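Local structure of protease Do-like 1, chloroplastic (Arabidopsis thaliana, 3QO6) at residues 64-70 and 101-107. The protein acts as a chloroplast serine protease required at high temperature, and may degrade damaged proteins. Residues are numbered along the deposited sequence; the frame is centred on the assembly and turned at random.
Sequences GHIVTNY and DVAVLRI
Asp101 O is gripped twice, by Asn69 and Tyr70 of the 64-70 segment: Asn69 ND2 donates to it over 3.0 Å, and Tyr70 N adds a second bond from the opposite face of the carbonyl plane. The amide bond is fairly straight (157° at the hydrogen), whereas the Tyr70 donor stands well above that plane. Asparagine suits this place because its amide offers a donor and an acceptor at once, ND2 to Asp101 O and OD1, by a weak hydrogen bond, to Gly181 N; with CG beside its own backbone N (chi1 -87°), the amide is turned to Asp101. The amide and carboxylate planes are nearly parallel but offset from each other, and the two side chains cross at about a right angle. The carboxylate of Asp101 serves another partner: OD2 is hydrogen-bonded to His71 ND1. With an alanine at Asn69, Asp101 O would probably keep the Tyr70 N bond but lose its side-chain donor, and Gly181 N would lose its weak acceptor.

Inward, the strands run antiparallel. Ile66 and Leu105 exchange short backbone bonds, Leu105 N to Ile66 O being 2.6 Å; Thr68 and Ala103 form the next hydrogen-bonded pair, and Ile107 N reaches Gly64 O. Gly64 takes a positive phi (73°), and a side chain there would run into Ile107 O. Ile66, Thr68, Ala103 and Leu105 share one face, where Ile66 CB meets Leu105 CB at 3.9 Å; the small Ala103 methyl lets Tyr70 CA approach its CB to 3.6 Å. On the other, Val67 and Val104 pair, Val104 against helix 214-227, and the His65 ring, held by Asp61 through ND1, lies beside the aliphatic chain of Arg106 (CD2 to CG 3.7 Å). The pairing belongs to the six-stranded barrel of a chymotrypsin-like serine protease, placing Asp101 beside His71 in the predicted Ser180-His71-Asp101 charge relay.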
ATOM      1  N   GLY B  64     -10.432  20.768  42.556  1.00 79.98           N
ATOM      2  CA  GLY B  64     -10.638  20.629  41.116  1.00 78.00           C
ATOM      3  C   GLY B  64      -9.440  20.339  40.217  1.00 75.32           C
ATOM      4  O   GLY B  64      -9.482  20.583  39.005  1.00 70.18           O
ATOM      5  N   HIS B  65      -8.361  19.827  40.799  1.00 74.50           N
ATOM      6  CA  HIS B  65      -7.193  19.490  40.001  1.00 74.70           C
ATOM      7  C   HIS B  65      -7.379  18.118  39.356  1.00 72.08           C
ATOM      8  O   HIS B  65      -7.782  17.154  40.008  1.00 70.73           O
ATOM      9  CB  HIS B  65      -5.946  19.520  40.864  1.00 74.92           C
ATOM     10  CG  HIS B  65      -5.471  20.901  41.156  1.00 81.12           C
ATOM     11  ND1 HIS B  65      -5.038  21.292  42.407  1.00 82.98           N
ATOM     12  CD2 HIS B  65      -5.365  21.992  40.361  1.00 82.05           C
ATOM     13  CE1 HIS B  65      -4.684  22.565  42.368  1.00 84.20           C
ATOM     14  NE2 HIS B  65      -4.872  23.014  41.138  1.00 86.30           N
ATOM     15  N   ILE B  66      -7.109  18.069  38.056  1.00 68.87           N
ATOM     16  CA  ILE B  66      -7.242  16.859  37.260  1.00 66.44           C
ATOM     17  C   ILE B  66      -5.874  16.474  36.656  1.00 66.02           C
ATOM     18  O   ILE B  66      -5.145  17.332  36.114  1.00 60.55           O
ATOM     19  CB  ILE B  66      -8.284  17.076  36.121  1.00 66.95           C
ATOM     20  CG1 ILE B  66      -9.613  17.574  36.698  1.00 64.46           C
ATOM     21  CG2 ILE B  66      -8.502  15.788  35.360  1.00 69.91           C
ATOM     22  CD1 ILE B  66     -10.344  16.575  37.597  1.00 62.22           C
ATOM     23  N   VAL B  67      -5.529  15.186  36.776  1.00 63.82           N
ATOM     24  CA  VAL B  67      -4.271  14.658  36.256  1.00 62.76           C
ATOM     25  C   VAL B  67      -4.464  13.898  34.950  1.00 62.14           C
ATOM     26  O   VAL B  67      -5.482  13.254  34.729  1.00 61.71           O
ATOM     27  CB  VAL B  67      -3.609  13.706  37.268  1.00 62.88           C
ATOM     28  CG1 VAL B  67      -2.193  13.368  36.828  1.00 58.26           C
ATOM     29  CG2 VAL B  67      -3.584  14.353  38.630  1.00 65.31           C
ATOM     30  N   THR B  68      -3.481  13.975  34.070  1.00 62.09           N
ATOM     31  CA  THR B  68      -3.588  13.261  32.822  1.00 61.51           C
ATOM     32  C   THR B  68      -2.233  13.202  32.163  1.00 62.52           C
ATOM     33  O   THR B  68      -1.234  13.613  32.730  1.00 60.31           O
ATOM     34  CB  THR B  68      -4.595  13.942  31.872  1.00 62.01           C
ATOM     35  OG1 THR B  68      -4.922  13.048  30.805  1.00 63.39           O
ATOM     36  CG2 THR B  68      -4.002  15.208  31.267  1.00 66.82           C
ATOM     37  N   ASN B  69      -2.205  12.658  30.960  1.00 65.58           N
ATOM     38  CA  ASN B  69      -0.976  12.567  30.208  1.00 67.17           C
ATOM     39  C   ASN B  69      -0.862  13.893  29.484  1.00 68.81           C
ATOM     40  O   ASN B  69      -1.862  14.453  28.990  1.00 66.34           O
ATOM     41  CB  ASN B  69      -1.043  11.430  29.162  1.00 69.00           C
ATOM     42  CG  ASN B  69      -0.634  10.072  29.720  1.00 70.98           C
ATOM     43  OD1 ASN B  69      -1.178   9.043  29.325  1.00 75.58           O
ATOM     44  ND2 ASN B  69       0.333  10.061  30.625  1.00 68.81           N
ATOM     45  N   TYR B  70       0.351  14.411  29.417  1.00 67.24           N
ATOM     46  CA  TYR B  70       0.516  15.635  28.693  1.00 68.02           C
ATOM     47  C   TYR B  70       0.149  15.412  27.230  1.00 68.64           C
ATOM     48  O   TYR B  70      -0.560  16.242  26.644  1.00 68.63           O
ATOM     49  CB  TYR B  70       1.946  16.122  28.780  1.00 68.67           C
ATOM     50  CG  TYR B  70       2.223  17.247  27.822  1.00 69.33           C
ATOM     51  CD1 TYR B  70       1.372  18.369  27.762  1.00 67.68           C
ATOM     52  CD2 TYR B  70       3.349  17.215  26.996  1.00 67.83           C
ATOM     53  CE1 TYR B  70       1.640  19.419  26.906  1.00 64.76           C
ATOM     54  CE2 TYR B  70       3.626  18.260  26.142  1.00 67.73           C
ATOM     55  CZ  TYR B  70       2.774  19.356  26.094  1.00 70.73           C
ATOM     56  OH  TYR B  70       3.054  20.364  25.192  1.00 77.53           O
ATOM     57  N   ASP B 101       5.665  12.854  30.713  1.00 64.80           N
ATOM     58  CA  ASP B 101       4.321  12.919  30.121  1.00 66.85           C
ATOM     59  C   ASP B 101       3.150  13.059  31.098  1.00 68.36           C
ATOM     60  O   ASP B 101       2.091  12.457  30.913  1.00 67.04           O
ATOM     61  CB  ASP B 101       4.095  11.710  29.210  1.00 70.22           C
ATOM     62  CG  ASP B 101       2.950  11.908  28.241  1.00 71.49           C
ATOM     63  OD1 ASP B 101       2.668  13.050  27.823  1.00 76.10           O
ATOM     64  OD2 ASP B 101       2.332  10.905  27.868  1.00 74.44           O
ATOM     65  N   VAL B 102       3.350  13.887  32.119  1.00 71.12           N
ATOM     66  CA  VAL B 102       2.347  14.175  33.148  1.00 72.12           C
ATOM     67  C   VAL B 102       1.807  15.604  32.995  1.00 72.95           C
ATOM     68  O   VAL B 102       2.569  16.539  32.751  1.00 75.95           O
ATOM     69  CB  VAL B 102       2.968  14.089  34.519  1.00 70.50           C
ATOM     70  CG1 VAL B 102       1.992  14.598  35.560  1.00 72.03           C
ATOM     71  CG2 VAL B 102       3.360  12.671  34.790  1.00 70.75           C
ATOM     72  N   ALA B 103       0.504  15.788  33.156  1.00 69.05           N
ATOM     73  CA  ALA B 103      -0.063  17.119  33.031  1.00 65.55           C
ATOM     74  C   ALA B 103      -1.133  17.370  34.073  1.00 66.43           C
ATOM     75  O   ALA B 103      -1.833  16.444  34.485  1.00 67.67           O
ATOM     76  CB  ALA B 103      -0.638  17.304  31.659  1.00 65.29           C
ATOM     77  N   VAL B 104      -1.257  18.613  34.531  1.00 66.01           N
ATOM     78  CA  VAL B 104      -2.306  18.904  35.505  1.00 66.26           C
ATOM     79  C   VAL B 104      -3.300  19.934  35.000  1.00 64.26           C
ATOM     80  O   VAL B 104      -2.931  20.929  34.401  1.00 65.56           O
ATOM     81  CB  VAL B 104      -1.761  19.400  36.838  1.00 63.32           C
ATOM     82  CG1 VAL B 104      -2.922  19.563  37.791  1.00 63.63           C
ATOM     83  CG2 VAL B 104      -0.752  18.417  37.400  1.00 62.65           C
ATOM     84  N   LEU B 105      -4.570  19.674  35.252  1.00 66.57           N
ATOM     85  CA  LEU B 105      -5.632  20.557  34.821  1.00 68.08           C
ATOM     86  C   LEU B 105      -6.393  21.028  36.038  1.00 71.05           C
ATOM     87  O   LEU B 105      -6.259  20.458  37.134  1.00 68.86           O
ATOM     88  CB  LEU B 105      -6.586  19.802  33.909  1.00 67.26           C
ATOM     89  CG  LEU B 105      -6.522  19.919  32.385  1.00 69.27           C
ATOM     90  CD1 LEU B 105      -5.117  20.097  31.853  1.00 64.33           C
ATOM     91  CD2 LEU B 105      -7.168  18.670  31.818  1.00 69.80           C
ATOM     92  N   ARG B 106      -7.178  22.086  35.850  1.00 74.50           N
ATOM     93  CA  ARG B 106      -8.008  22.612  36.923  1.00 77.98           C
ATOM     94  C   ARG B 106      -9.350  22.952  36.328  1.00 78.30           C
ATOM     95  O   ARG B 106      -9.447  23.437  35.190  1.00 78.28           O
ATOM     96  CB  ARG B 106      -7.412  23.871  37.552  1.00 83.82           C
ATOM     97  CG  ARG B 106      -7.946  24.162  38.961  1.00 91.92           C
ATOM     98  CD  ARG B 106      -7.747  25.630  39.403  1.00101.97           C
ATOM     99  NE  ARG B 106      -8.169  25.833  40.797  1.00110.96           N
ATOM    100  CZ  ARG B 106      -7.336  25.939  41.839  1.00114.83           C
ATOM    101  NH1 ARG B 106      -6.015  25.878  41.658  1.00117.74           N
ATOM    102  NH2 ARG B 106      -7.819  26.074  43.072  1.00113.91           N
ATOM    103  N   ILE B 107     -10.392  22.651  37.087  1.00 80.96           N
ATOM    104  CA  ILE B 107     -11.743  22.954  36.668  1.00 82.25           C
ATOM    105  C   ILE B 107     -12.473  23.557  37.858  1.00 86.47           C
ATOM    106  O   ILE B 107     -12.104  23.336  39.020  1.00 85.67           O
ATOM    107  CB  ILE B 107     -12.528  21.704  36.153  1.00 79.02           C
ATOM    108  CG1 ILE B 107     -12.655  20.653  37.250  1.00 74.53           C
ATOM    109  CG2 ILE B 107     -11.859  21.145  34.914  1.00 77.01           C
ATOM    110  CD1 ILE B 107     -13.667  19.569  36.930  1.00 70.56           C
TER